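Side-chain contacts in phenylalanine ammonia-lyase (Rhodosporidium toruloides, PDB 1Y2M), which catalyses the non-oxidative deamination of L-phenylalanine and L-tyrosine to trans-cinnamic and p-coumaric acid, working as a homotetramer: residues 292-297 with 329-334; 300-305 with 660-665; 287-292 with 522-527; 314-319 with 367-372. All coordinates share one frame; numbering follows the deposited sequence.

Contact 1: 292-297 with 329-334; sequences LSQSLT and AGNIRK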
loop_
_atom_site.group_PDB
_atom_site.type_symbol
_atom_site.label_atom_id
_atom_site.label_comp_id
_atom_site.label_asym_id
_atom_site.label_seq_id
_atom_site.Cartn_x
_atom_site.Cartn_y
_atom_site.Cartn_z
ATOM N N LEU B 292 26.769 -0.001 -4.906
ATOM C CA LEU B 292 26.779 -1.060 -5.939
ATOM C C LEU B 292 25.884 -0.698 -7.138
ATOM O O LEU B 292 26.205 -0.973 -8.289
ATOM C CB LEU B 292 26.419 -2.410 -5.327
ATOM C CG LEU B 292 26.273 -3.618 -6.259
ATOM C CD1 LEU B 292 27.608 -3.870 -7.013
ATOM C CD2 LEU B 292 25.819 -4.872 -5.543
ATOM N N SER B 293 24.759 -0.055 -6.867
ATOM C CA SER B 293 23.842 0.420 -7.913
ATOM C C SER B 293 24.565 1.400 -8.848
ATOM O O SER B 293 24.383 1.381 -10.067
ATOM C CB SER B 293 22.640 1.124 -7.285
ATOM O OG SER B 293 21.809 1.593 -8.338
ATOM N N GLN B 294 25.382 2.260 -8.256
ATOM C CA GLN B 294 26.156 3.251 -9.017
ATOM C C GLN B 294 27.234 2.565 -9.870
ATOM O O GLN B 294 27.457 2.888 -11.043
ATOM C CB GLN B 294 26.785 4.247 -8.070
ATOM C CG GLN B 294 25.701 5.140 -7.515
ATOM C CD GLN B 294 26.194 6.152 -6.500
ATOM O OE1 GLN B 294 27.148 6.871 -6.778
ATOM N NE2 GLN B 294 25.556 6.221 -5.356
ATOM N N SER B 295 27.904 1.610 -9.256
ATOM C CA SER B 295 28.902 0.816 -9.952
ATOM C C SER B 295 28.317 0.051 -11.144
ATOM O O SER B 295 28.878 0.015 -12.239
ATOM C CB SER B 295 29.636 -0.124 -8.976
ATOM O OG SER B 295 30.358 0.632 -7.988
ATOM N N LEU B 296 27.150 -0.551 -10.938
ATOM C CA LEU B 296 26.453 -1.267 -11.981
ATOM C C LEU B 296 25.969 -0.337 -13.076
ATOM O O LEU B 296 26.024 -0.696 -14.244
ATOM C CB LEU B 296 25.267 -2.008 -11.374
ATOM C CG LEU B 296 25.652 -3.251 -10.598
ATOM C CD1 LEU B 296 24.480 -3.768 -9.843
ATOM C CD2 LEU B 296 26.123 -4.309 -11.557
ATOM N N THR B 297 25.551 0.868 -12.724
ATOM C CA THR B 297 25.235 1.896 -13.702
ATOM C C THR B 297 26.434 2.149 -14.649
ATOM O O THR B 297 26.287 2.138 -15.876
ATOM C CB THR B 297 24.775 3.221 -13.025
ATOM O OG1 THR B 297 23.573 2.993 -12.291
ATOM C CG2 THR B 297 24.482 4.267 -14.095
ATOM N N ALA B 329 26.556 11.590 -9.793
ATOM C CA ALA B 329 27.157 11.849 -11.106
ATOM C C ALA B 329 28.675 11.805 -11.015
ATOM O O ALA B 329 29.354 11.243 -11.863
ATOM C CB ALA B 329 26.694 13.162 -11.650
ATOM N N GLY B 330 29.208 12.377 -9.948
ATOM C CA GLY B 330 30.658 12.361 -9.730
ATOM C C GLY B 330 31.205 10.963 -9.517
ATOM O O GLY B 330 32.301 10.646 -10.001
ATOM N N ASN B 331 30.507 10.138 -8.746
ATOM C CA ASN B 331 30.937 8.736 -8.551
ATOM C C ASN B 331 30.951 8.000 -9.877
ATOM O O ASN B 331 31.944 7.373 -10.222
ATOM C CB ASN B 331 30.010 7.996 -7.583
ATOM C CG ASN B 331 30.160 8.441 -6.131
ATOM O OD1 ASN B 331 31.184 8.993 -5.746
ATOM N ND2 ASN B 331 29.131 8.100 -5.293
ATOM N N ILE B 332 29.881 8.132 -10.651
ATOM C CA ILE B 332 29.800 7.423 -11.923
ATOM C C ILE B 332 30.811 8.015 -12.924
ATOM O O ILE B 332 31.469 7.277 -13.666
ATOM C CB ILE B 332 28.366 7.404 -12.479
ATOM C CG1 ILE B 332 27.446 6.666 -11.503
ATOM C CG2 ILE B 332 28.319 6.793 -13.855
ATOM C CD1 ILE B 332 25.998 6.894 -11.819
ATOM N N ARG B 333 30.968 9.336 -12.946
ATOM C CA ARG B 333 31.987 9.960 -13.761
ATOM C C ARG B 333 33.396 9.379 -13.455
ATOM O O ARG B 333 34.138 9.018 -14.366
ATOM C CB ARG B 333 31.967 11.499 -13.517
ATOM C CG ARG B 333 32.962 12.289 -14.386
ATOM C CD ARG B 333 32.714 13.791 -14.356
ATOM N NE ARG B 333 32.916 14.385 -13.016
ATOM C CZ ARG B 333 31.945 14.820 -12.196
ATOM N NH1 ARG B 333 30.628 14.709 -12.501
ATOM N NH2 ARG B 333 32.277 15.359 -11.030
ATOM N N LYS B 334 33.706 9.277 -12.173
ATOM C CA LYS B 334 34.991 8.733 -11.710
ATOM C C LYS B 334 35.182 7.315 -12.227
ATOM O O LYS B 334 36.221 6.985 -12.793
ATOM C CB LYS B 334 35.068 8.780 -10.191
ATOM C CG LYS B 334 36.300 8.049 -9.648
ATOM C CD LYS B 334 37.070 8.837 -8.603
ATOM C CE LYS B 334 36.303 9.084 -7.363
ATOM N NZ LYS B 334 37.205 9.672 -6.315
#

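Contact 2: 300-305 with 660-665; sequences TVEAMV and PRTQIL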
loop_
_atom_site.group_PDB
_atom_site.type_symbol
_atom_site.label_atom_id
_atom_site.label_comp_id
_atom_site.label_asym_id
_atom_site.label_seq_id
_atom_site.Cartn_x
_atom_site.Cartn_y
_atom_site.Cartn_z
ATOM N N THR B 300 27.192 -0.896 -16.848
ATOM C CA THR B 300 26.162 -0.959 -17.908
ATOM C C THR B 300 26.408 0.064 -19.013
ATOM O O THR B 300 26.182 -0.217 -20.196
ATOM C CB THR B 300 24.746 -0.866 -17.323
ATOM O OG1 THR B 300 24.555 -1.866 -16.290
ATOM C CG2 THR B 300 23.684 -1.074 -18.401
ATOM N N VAL B 301 26.816 1.284 -18.663
ATOM C CA VAL B 301 27.133 2.262 -19.704
ATOM C C VAL B 301 28.240 1.643 -20.571
ATOM O O VAL B 301 28.200 1.730 -21.805
ATOM C CB VAL B 301 27.587 3.624 -19.104
ATOM C CG1 VAL B 301 28.135 4.547 -20.179
ATOM C CG2 VAL B 301 26.439 4.328 -18.331
ATOM N N GLU B 302 29.216 0.996 -19.932
ATOM C CA GLU B 302 30.306 0.369 -20.697
ATOM C C GLU B 302 29.793 -0.763 -21.610
ATOM O O GLU B 302 30.042 -0.778 -22.803
ATOM C CB GLU B 302 31.401 -0.138 -19.751
ATOM C CG GLU B 302 32.125 0.981 -19.039
ATOM C CD GLU B 302 33.334 0.443 -18.266
ATOM O OE1 GLU B 302 33.083 -0.206 -17.238
ATOM O OE2 GLU B 302 34.522 0.624 -18.691
ATOM N N ALA B 303 28.990 -1.680 -21.067
ATOM C CA ALA B 303 28.473 -2.793 -21.864
ATOM C C ALA B 303 27.600 -2.287 -23.021
ATOM O O ALA B 303 27.574 -2.877 -24.066
ATOM C CB ALA B 303 27.659 -3.727 -21.017
HETATM N N MSE B 304 26.908 -1.168 -22.813
HETATM C CA MSE B 304 25.987 -0.607 -23.823
HETATM C C MSE B 304 26.688 0.347 -24.774
HETATM O O MSE B 304 26.051 0.922 -25.618
HETATM C CB MSE B 304 24.860 0.122 -23.116
HETATM C CG MSE B 304 23.967 -0.777 -22.292
HETATM SE SE MSE B 304 22.686 -1.661 -23.550
HETATM C CE MSE B 304 21.499 -0.121 -24.027
ATOM N N VAL B 305 28.008 0.472 -24.647
ATOM C CA VAL B 305 28.799 1.490 -25.357
ATOM C C VAL B 305 28.043 2.829 -25.335
ATOM O O VAL B 305 27.885 3.532 -26.351
ATOM C CB VAL B 305 29.254 1.029 -26.760
ATOM C CG1 VAL B 305 30.122 2.054 -27.423
ATOM C CG2 VAL B 305 30.138 -0.184 -26.593
ATOM N N PRO B 660 39.906 1.513 -15.524
ATOM C CA PRO B 660 40.680 0.895 -14.457
ATOM C C PRO B 660 39.909 0.628 -13.170
ATOM O O PRO B 660 40.269 -0.282 -12.428
ATOM C CB PRO B 660 41.804 1.905 -14.199
ATOM C CG PRO B 660 41.362 3.159 -14.792
ATOM C CD PRO B 660 40.519 2.768 -15.976
ATOM N N ARG B 661 38.893 1.449 -12.897
ATOM C CA ARG B 661 38.112 1.335 -11.672
ATOM C C ARG B 661 37.070 0.263 -11.819
ATOM O O ARG B 661 36.755 -0.437 -10.864
ATOM C CB ARG B 661 37.496 2.684 -11.251
ATOM C CG ARG B 661 38.534 3.670 -10.754
ATOM C CD ARG B 661 37.953 4.998 -10.366
ATOM N NE ARG B 661 38.997 5.928 -9.933
ATOM C CZ ARG B 661 39.482 6.026 -8.692
ATOM N NH1 ARG B 661 39.010 5.284 -7.698
ATOM N NH2 ARG B 661 40.433 6.913 -8.433
ATOM N N THR B 662 36.472 0.131 -12.992
ATOM C CA THR B 662 35.448 -0.921 -13.120
ATOM C C THR B 662 36.103 -2.300 -13.278
ATOM O O THR B 662 35.490 -3.319 -12.957
ATOM C CB THR B 662 34.450 -0.700 -14.260
ATOM O OG1 THR B 662 35.125 -0.574 -15.500
ATOM C CG2 THR B 662 33.589 0.560 -14.045
ATOM N N GLN B 663 37.362 -2.323 -13.751
ATOM C CA GLN B 663 38.113 -3.570 -13.819
ATOM C C GLN B 663 38.250 -4.222 -12.409
ATOM O O GLN B 663 38.347 -5.457 -12.274
ATOM C CB GLN B 663 39.480 -3.307 -14.449
ATOM C CG GLN B 663 40.315 -4.567 -14.745
ATOM C CD GLN B 663 41.672 -4.190 -15.360
ATOM O OE1 GLN B 663 41.725 -3.344 -16.249
ATOM N NE2 GLN B 663 42.755 -4.770 -14.841
ATOM N N ILE B 664 38.275 -3.401 -11.358
ATOM C CA ILE B 664 38.375 -3.904 -9.985
ATOM C C ILE B 664 37.259 -4.874 -9.671
ATOM O O ILE B 664 37.485 -5.978 -9.091
ATOM C CB ILE B 664 38.439 -2.740 -8.976
ATOM C CG1 ILE B 664 39.718 -1.960 -9.214
ATOM C CG2 ILE B 664 38.418 -3.274 -7.536
ATOM C CD1 ILE B 664 39.803 -0.571 -8.468
ATOM N N LEU B 665 36.037 -4.457 -10.013
ATOM C CA LEU B 665 34.850 -5.268 -9.722
ATOM C C LEU B 665 34.832 -6.473 -10.665
ATOM O O LEU B 665 34.492 -7.589 -10.284
ATOM C CB LEU B 665 33.573 -4.450 -9.862
ATOM C CG LEU B 665 32.275 -5.112 -9.339
ATOM C CD1 LEU B 665 32.471 -5.809 -8.033
ATOM C CD2 LEU B 665 31.121 -4.157 -9.285
#

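Contact 3: 287-292 with 522-527; sequences HMLSLL and LLLATH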
loop_
_atom_site.group_PDB
_atom_site.type_symbol
_atom_site.label_atom_id
_atom_site.label_comp_id
_atom_site.label_asym_id
_atom_site.label_seq_id
_atom_site.Cartn_x
_atom_site.Cartn_y
_atom_site.Cartn_z
ATOM N N HIS B 287 23.493 1.253 2.378
ATOM C CA HIS B 287 24.537 2.148 1.818
ATOM C C HIS B 287 25.369 1.412 0.777
ATOM O O HIS B 287 25.747 1.949 -0.277
ATOM C CB HIS B 287 25.497 2.600 2.900
ATOM C CG HIS B 287 24.986 3.697 3.804
ATOM N ND1 HIS B 287 24.446 4.878 3.339
ATOM C CD2 HIS B 287 25.066 3.822 5.155
ATOM C CE1 HIS B 287 24.167 5.658 4.375
ATOM N NE2 HIS B 287 24.546 5.041 5.491
HETATM N N MSE B 288 25.696 0.155 1.098
HETATM C CA MSE B 288 26.534 -0.639 0.194
HETATM C C MSE B 288 25.818 -0.906 -1.121
HETATM O O MSE B 288 26.403 -0.863 -2.193
HETATM C CB MSE B 288 26.953 -1.976 0.809
HETATM C CG MSE B 288 27.558 -1.879 2.150
HETATM SE SE MSE B 288 29.094 -0.648 2.214
HETATM C CE MSE B 288 29.150 -0.595 4.228
ATOM N N LEU B 289 24.513 -1.169 -1.030
ATOM C CA LEU B 289 23.734 -1.520 -2.177
ATOM C C LEU B 289 23.549 -0.246 -3.039
ATOM O O LEU B 289 23.545 -0.328 -4.244
ATOM C CB LEU B 289 22.398 -2.105 -1.753
ATOM C CG LEU B 289 22.396 -3.500 -1.158
ATOM C CD1 LEU B 289 21.036 -3.818 -0.571
ATOM C CD2 LEU B 289 22.753 -4.535 -2.211
ATOM N N SER B 290 23.499 0.919 -2.419
ATOM C CA SER B 290 23.423 2.179 -3.145
ATOM C C SER B 290 24.692 2.368 -3.948
ATOM O O SER B 290 24.657 2.728 -5.124
ATOM C CB SER B 290 23.314 3.325 -2.129
ATOM O OG SER B 290 23.362 4.581 -2.761
ATOM N N LEU B 291 25.845 2.080 -3.329
ATOM C CA LEU B 291 27.133 2.219 -4.047
ATOM C C LEU B 291 27.239 1.198 -5.160
ATOM O O LEU B 291 27.726 1.481 -6.252
ATOM C CB LEU B 291 28.324 2.144 -3.097
ATOM C CG LEU B 291 28.446 3.326 -2.107
ATOM C CD1 LEU B 291 29.744 3.181 -1.279
ATOM C CD2 LEU B 291 28.439 4.661 -2.811
ATOM N N LEU B 292 26.769 -0.001 -4.906
ATOM C CA LEU B 292 26.779 -1.060 -5.939
ATOM C C LEU B 292 25.884 -0.698 -7.138
ATOM O O LEU B 292 26.205 -0.973 -8.289
ATOM C CB LEU B 292 26.419 -2.410 -5.327
ATOM C CG LEU B 292 26.273 -3.618 -6.259
ATOM C CD1 LEU B 292 27.608 -3.870 -7.013
ATOM C CD2 LEU B 292 25.819 -4.872 -5.543
ATOM N N LEU B 522 19.658 -9.798 -4.267
ATOM C CA LEU B 522 19.440 -10.815 -5.321
ATOM C C LEU B 522 19.422 -10.141 -6.690
ATOM O O LEU B 522 20.012 -10.644 -7.652
ATOM C CB LEU B 522 18.076 -11.504 -5.124
ATOM C CG LEU B 522 17.931 -12.418 -3.901
ATOM C CD1 LEU B 522 16.498 -12.810 -3.634
ATOM C CD2 LEU B 522 18.788 -13.655 -4.086
ATOM N N LEU B 523 18.711 -9.025 -6.785
ATOM C CA LEU B 523 18.604 -8.274 -8.041
ATOM C C LEU B 523 19.964 -7.756 -8.480
ATOM O O LEU B 523 20.319 -7.841 -9.682
ATOM C CB LEU B 523 17.596 -7.139 -7.871
ATOM C CG LEU B 523 17.377 -6.235 -9.060
ATOM C CD1 LEU B 523 17.053 -6.935 -10.301
ATOM C CD2 LEU B 523 16.357 -5.091 -8.710
ATOM N N LEU B 524 20.698 -7.136 -7.553
ATOM C CA LEU B 524 21.969 -6.536 -7.956
ATOM C C LEU B 524 23.026 -7.627 -8.267
ATOM O O LEU B 524 23.885 -7.443 -9.141
ATOM C CB LEU B 524 22.470 -5.523 -6.926
ATOM C CG LEU B 524 21.531 -4.324 -6.791
ATOM C CD1 LEU B 524 22.261 -3.259 -5.988
ATOM C CD2 LEU B 524 21.040 -3.728 -8.108
ATOM N N ALA B 525 22.953 -8.767 -7.574
ATOM C CA ALA B 525 23.841 -9.932 -7.907
ATOM C C ALA B 525 23.537 -10.390 -9.353
ATOM O O ALA B 525 24.415 -10.710 -10.109
ATOM C CB ALA B 525 23.672 -11.043 -6.955
ATOM N N THR B 526 22.267 -10.480 -9.663
ATOM C CA THR B 526 21.815 -10.831 -11.020
ATOM C C THR B 526 22.341 -9.854 -12.091
ATOM O O THR B 526 22.861 -10.227 -13.155
ATOM C CB THR B 526 20.279 -10.904 -11.019
ATOM O OG1 THR B 526 19.887 -11.993 -10.182
ATOM C CG2 THR B 526 19.657 -11.073 -12.400
ATOM N N HIS B 527 22.154 -8.574 -11.841
ATOM C CA HIS B 527 22.624 -7.547 -12.758
ATOM C C HIS B 527 24.140 -7.666 -12.930
ATOM O O HIS B 527 24.675 -7.541 -14.047
ATOM C CB HIS B 527 22.175 -6.185 -12.209
ATOM C CG HIS B 527 22.418 -5.007 -13.129
ATOM N ND1 HIS B 527 22.034 -3.721 -12.804
ATOM C CD2 HIS B 527 23.011 -4.929 -14.348
ATOM C CE1 HIS B 527 22.377 -2.910 -13.796
ATOM N NE2 HIS B 527 22.987 -3.611 -14.734
#

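Contact 4: 314-319 with 367-372; sequences FLHDVT and TSPQWL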
loop_
_atom_site.group_PDB
_atom_site.type_symbol
_atom_site.label_atom_id
_atom_site.label_comp_id
_atom_site.label_asym_id
_atom_site.label_seq_id
_atom_site.Cartn_x
_atom_site.Cartn_y
_atom_site.Cartn_z
ATOM N N PHE B 314 28.744 19.790 -15.897
ATOM C CA PHE B 314 27.854 20.851 -16.328
ATOM C C PHE B 314 26.389 20.467 -16.065
ATOM O O PHE B 314 25.561 21.319 -15.723
ATOM C CB PHE B 314 28.043 21.164 -17.811
ATOM C CG PHE B 314 27.240 22.301 -18.263
ATOM C CD1 PHE B 314 27.582 23.614 -17.909
ATOM C CD2 PHE B 314 26.104 22.078 -18.959
ATOM C CE1 PHE B 314 26.791 24.710 -18.346
ATOM C CE2 PHE B 314 25.311 23.149 -19.378
ATOM C CZ PHE B 314 25.613 24.422 -19.065
ATOM N N LEU B 315 26.095 19.192 -16.210
ATOM C CA LEU B 315 24.730 18.668 -16.129
ATOM C C LEU B 315 24.238 18.490 -14.726
ATOM O O LEU B 315 23.091 18.083 -14.518
ATOM C CB LEU B 315 24.594 17.356 -16.891
ATOM C CG LEU B 315 24.625 17.458 -18.421
ATOM C CD1 LEU B 315 24.696 16.062 -19.050
ATOM C CD2 LEU B 315 23.394 18.172 -18.939
ATOM N N HIS B 316 25.117 18.709 -13.747
ATOM C CA HIS B 316 24.753 18.520 -12.346
ATOM C C HIS B 316 25.219 19.712 -11.498
ATOM O O HIS B 316 24.406 20.598 -11.140
ATOM C CB HIS B 316 25.319 17.191 -11.871
ATOM C CG HIS B 316 24.974 16.072 -12.779
ATOM N ND1 HIS B 316 23.750 15.434 -12.753
ATOM C CD2 HIS B 316 25.644 15.559 -13.835
ATOM C CE1 HIS B 316 23.713 14.522 -13.717
ATOM N NE2 HIS B 316 24.847 14.593 -14.403
ATOM N N ASP B 317 26.531 19.788 -11.284
ATOM C CA ASP B 317 27.144 20.849 -10.480
ATOM C C ASP B 317 26.700 22.258 -10.894
ATOM O O ASP B 317 26.428 23.127 -10.039
ATOM C CB ASP B 317 28.666 20.769 -10.581
ATOM C CG ASP B 317 29.251 19.390 -10.231
ATOM O OD1 ASP B 317 30.209 19.372 -9.437
ATOM O OD2 ASP B 317 28.786 18.330 -10.722
ATOM N N VAL B 318 26.643 22.507 -12.209
ATOM C CA VAL B 318 26.339 23.823 -12.697
ATOM C C VAL B 318 24.834 24.019 -12.790
ATOM O O VAL B 318 24.304 25.072 -12.380
ATOM C CB VAL B 318 26.951 24.071 -14.059
ATOM C CG1 VAL B 318 26.516 25.441 -14.585
ATOM C CG2 VAL B 318 28.495 23.986 -13.940
ATOM N N THR B 319 24.173 23.073 -13.423
ATOM C CA THR B 319 22.793 23.298 -13.852
ATOM C C THR B 319 21.693 22.884 -12.864
ATOM O O THR B 319 20.609 23.498 -12.866
ATOM C CB THR B 319 22.509 22.600 -15.209
ATOM O OG1 THR B 319 22.930 21.220 -15.159
ATOM C CG2 THR B 319 23.203 23.325 -16.322
ATOM N N THR B 367 19.368 9.315 -16.817
ATOM C CA THR B 367 18.767 10.009 -15.660
ATOM C C THR B 367 19.154 9.383 -14.334
ATOM O O THR B 367 18.545 9.694 -13.274
ATOM C CB THR B 367 17.197 10.101 -15.744
ATOM O OG1 THR B 367 16.603 8.825 -15.480
ATOM C CG2 THR B 367 16.731 10.690 -17.062
ATOM N N SER B 368 20.175 8.518 -14.338
ATOM C CA SER B 368 20.570 7.810 -13.118
ATOM C C SER B 368 20.946 8.733 -11.951
ATOM O O SER B 368 20.509 8.501 -10.827
ATOM C CB SER B 368 21.593 6.701 -13.425
ATOM O OG SER B 368 22.727 7.165 -14.143
ATOM N N PRO B 369 21.730 9.815 -12.199
ATOM C CA PRO B 369 22.037 10.686 -11.003
ATOM C C PRO B 369 20.775 11.351 -10.431
ATOM O O PRO B 369 20.652 11.536 -9.204
ATOM C CB PRO B 369 23.020 11.720 -11.544
ATOM C CG PRO B 369 23.577 11.070 -12.837
ATOM C CD PRO B 369 22.410 10.323 -13.416
ATOM N N GLN B 370 19.899 11.754 -11.336
ATOM C CA GLN B 370 18.670 12.405 -10.965
ATOM C C GLN B 370 17.731 11.410 -10.257
ATOM O O GLN B 370 16.898 11.802 -9.430
ATOM C CB GLN B 370 18.017 13.042 -12.201
ATOM C CG GLN B 370 18.806 14.152 -12.869
ATOM C CD GLN B 370 19.769 13.669 -13.887
ATOM O OE1 GLN B 370 19.968 12.483 -14.037
ATOM N NE2 GLN B 370 20.353 14.605 -14.639
ATOM N N TRP B 371 17.843 10.117 -10.577
ATOM C CA TRP B 371 17.002 9.107 -9.963
ATOM C C TRP B 371 17.580 8.684 -8.597
ATOM O O TRP B 371 16.843 8.519 -7.607
ATOM C CB TRP B 371 17.003 7.862 -10.846
ATOM C CG TRP B 371 15.944 6.846 -10.436
ATOM C CD1 TRP B 371 16.093 5.694 -9.708
ATOM C CD2 TRP B 371 14.544 6.919 -10.765
ATOM N NE1 TRP B 371 14.874 5.041 -9.593
ATOM C CE2 TRP B 371 13.915 5.772 -10.232
ATOM C CE3 TRP B 371 13.761 7.860 -11.443
ATOM C CZ2 TRP B 371 12.536 5.540 -10.374
ATOM C CZ3 TRP B 371 12.400 7.615 -11.575
ATOM C CH2 TRP B 371 11.813 6.481 -11.040
ATOM N N LEU B 372 18.890 8.476 -8.545
ATOM C CA LEU B 372 19.508 7.990 -7.316
ATOM C C LEU B 372 19.754 9.113 -6.290
ATOM O O LEU B 372 19.825 8.883 -5.060
ATOM C CB LEU B 372 20.812 7.299 -7.681
ATOM C CG LEU B 372 20.666 5.948 -8.410
ATOM C CD1 LEU B 372 22.048 5.444 -8.877
ATOM C CD2 LEU B 372 19.973 4.891 -7.609
#

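Contact 1: 292-297 with 329-334
Gln294 and Asn331 join their amide groups between helices 273-303 and 323-336, two helices of the mainly helical PAL/histidase fold. The touching residues are buried. Asn331 ND2 donates to Gln294 OE1 at 2.8 Å, with an N-H...O angle of 162°. The oxygen lies in the amide plane of Asn331, so the N-H is aimed almost straight at it. The two amides are nearly coplanar, 19° apart. Gln294 reaches the bond with an extended chain: CG stands beside the backbone N, and the rest carries the amide outward to the neighbouring helix. OE1 also rests on Asn331 CB, 3.2 Å away.

A small apolar patch lies next to the amide pair. Ile332 turns CG1 toward its own backbone N, and CD1 then meets Thr297 CG2 at 3.8 Å, the two side chains crossing at about a right angle. Ile332 CG1 also lies near Gln294 O. Thr297 can offer its methyl because OG1 is turned back along its own helix. There OG1 donates to Ser293 O at 2.9 Å, and Gln439 bonds it as well.

The axes of 292-297 and 329-334 cross at -48°, 9.2 Å apart at closest approach. Leu372 and Ser368 of helix 368-391 pack on Gln294 and Thr297. The chemistry is mixed: one directional amide bond fixes how the two polar ends are turned, while the methyl contact beside it is apolar and far less directional.

Contact 2: 300-305 with 660-665
Glu302 OE1 takes a hydrogen bond from Thr662 OG1, the two atoms 2.7 Å apart. The bond ties the C-terminal end of the long helix 273-303 to the first turn of helix 662-672. The last turn of the long helix closes in a Schellman motif, in which Val305 has positive phi and Val305 N bonds Glu302 O at 3.0 Å. Glu302 therefore sits right where the helix finishes.

Its side chain leaves with CG beside the backbone N and continues extended, chi2 -172°, which brings the carboxylate across to the threonine. The hydroxyl meets OE1 on its syn side, 17° out of the carboxylate plane. Thr662 holds OG1 between its backbone N and carbonyl carbon, chi1 57°, and this turns the hydroxyl to Glu302 OE1. The two side chains run antiparallel as they pass, and both are buried.

The other carboxylate oxygen is held too. OE2 accepts from the backbone N of Ser659 and is hydrogen-bonded to Ser339 OG. A single acid thus joins the end of its own helix to the loop after helix 323-336 and to the residues leading into helix 662-672. An alanine here removes the carboxylate, which would probably leave the Ser659 N-H and the Thr662 hydroxyl without this acceptor and open a gap beside Leu336. Leu336, Phe341 and Leu658 pack against the Glu302 side chain. The threonine methyl also comes close: Thr662 CG2 lies 3.3 Å from Glu302 OE1.

Contact 3: 287-292 with 522-527
Leu524 pushes its side chain toward helix 273-303, where it meets Leu289 and Leu292, two leucines three residues apart. Leu292 and Leu524 run antiparallel to each other. Leu292 CD2 lies against Leu524 CB at 3.7 Å, near the root of that side chain. In return Leu524 CD1 passes alongside Leu292, 3.9 Å from Leu292 CD2 and 4.0 Å from Leu292 CG. Leu292 can do this because its CG is anti to the backbone N, chi1 175°, which carries the isobutyl group out beside the opposite helix.

Leu289 approaches at a slant instead. Its CB does not head for the other helix, but the branch comes nearer, and CD2 reaches Leu524 CD1 at 4.0 Å. The same Leu524 methyl also sits 3.6 Å from the backbone oxygen of Leu289. One methyl is therefore set against both leucines and the carbonyl oxygen of Leu289.

No hydrogen bond crosses this interface. It is leucine packing between two long helices, 273-303 and 506-560, of the mainly helical PAL/histidase fold, and it lies near the centre of the chain. Asn436 of helix 416-443 borders Leu524, while Ile702 of helix 691-703 packs on Leu292.

Nearby polar groups bond elsewhere. His527 NE2 is hydrogen-bonded to Thr300 OG1, and Ser290 OG to Gln44 OE1. Leu522, one turn along from His527, packs on Val142 of the second subunit.

Contact 4: 314-319 with 367-372
The short helix 314-318, which contains a wider pi-type turn, and the first turn of helix 368-391 run with N-to-C directions 40° apart and segment axes 11.5 Å from each other; His316 faces Pro369, their CA atoms 8.4 Å apart.

The His316 imidazole bridges the gap. Its CE1 corner touches Pro369 CG at 3.6 Å and Gln370 NE2 at 3.5 Å. His316 crosses both side chains at about a right angle, and its ring is tilted 49° from the Gln370 amide. CG of His316 lies beside the backbone N, and this sends the ring toward the other helix. Its two nitrogens are engaged elsewhere: ND1 is hydrogen-bonded to Gln325 NE2 and NE2 to Ser310 O. These bonds fix the rotation of the ring and leave carbon to meet the proline. A leucine in place of His316 would probably leave Gln325 NE2 and Ser310 O without their mate and let the side chain turn against Pro369.

Gln370 bends at chi2, 88°, which brings its amide back to the CE1 corner of the histidine. NE2 bonds Asn412 OD1 of the third subunit, and ND2 of that Asn412 bonds Leu315 O.

The contact thus belongs to a subunit interface of the tetramer. It lies near Arg366, probably a cinnamate-binding residue, whose side chain is about 6 Å from that of Gln370.

All four contacts are made by buried residues, but they differ in depth. Contact 3 lies deepest, its centre about 4 Å from that of the chain, and joins its side chains by apolar contact alone. The centre of contact 4 is about 22 Å from that of the chain, where another subunit joins in. Contacts 1, 2 and 3 all use helix 273-303, and contacts 1 and 3 share Leu292. The polar bond across contact 1 links neutral amides, whereas that of contact 2 uses a carboxylate. Contact 4 has no hydrogen bond between its segments; its polar groups bond residues outside them, some on the third subunit. Contacts 1 and 4 touch through Thr297 and Ser368.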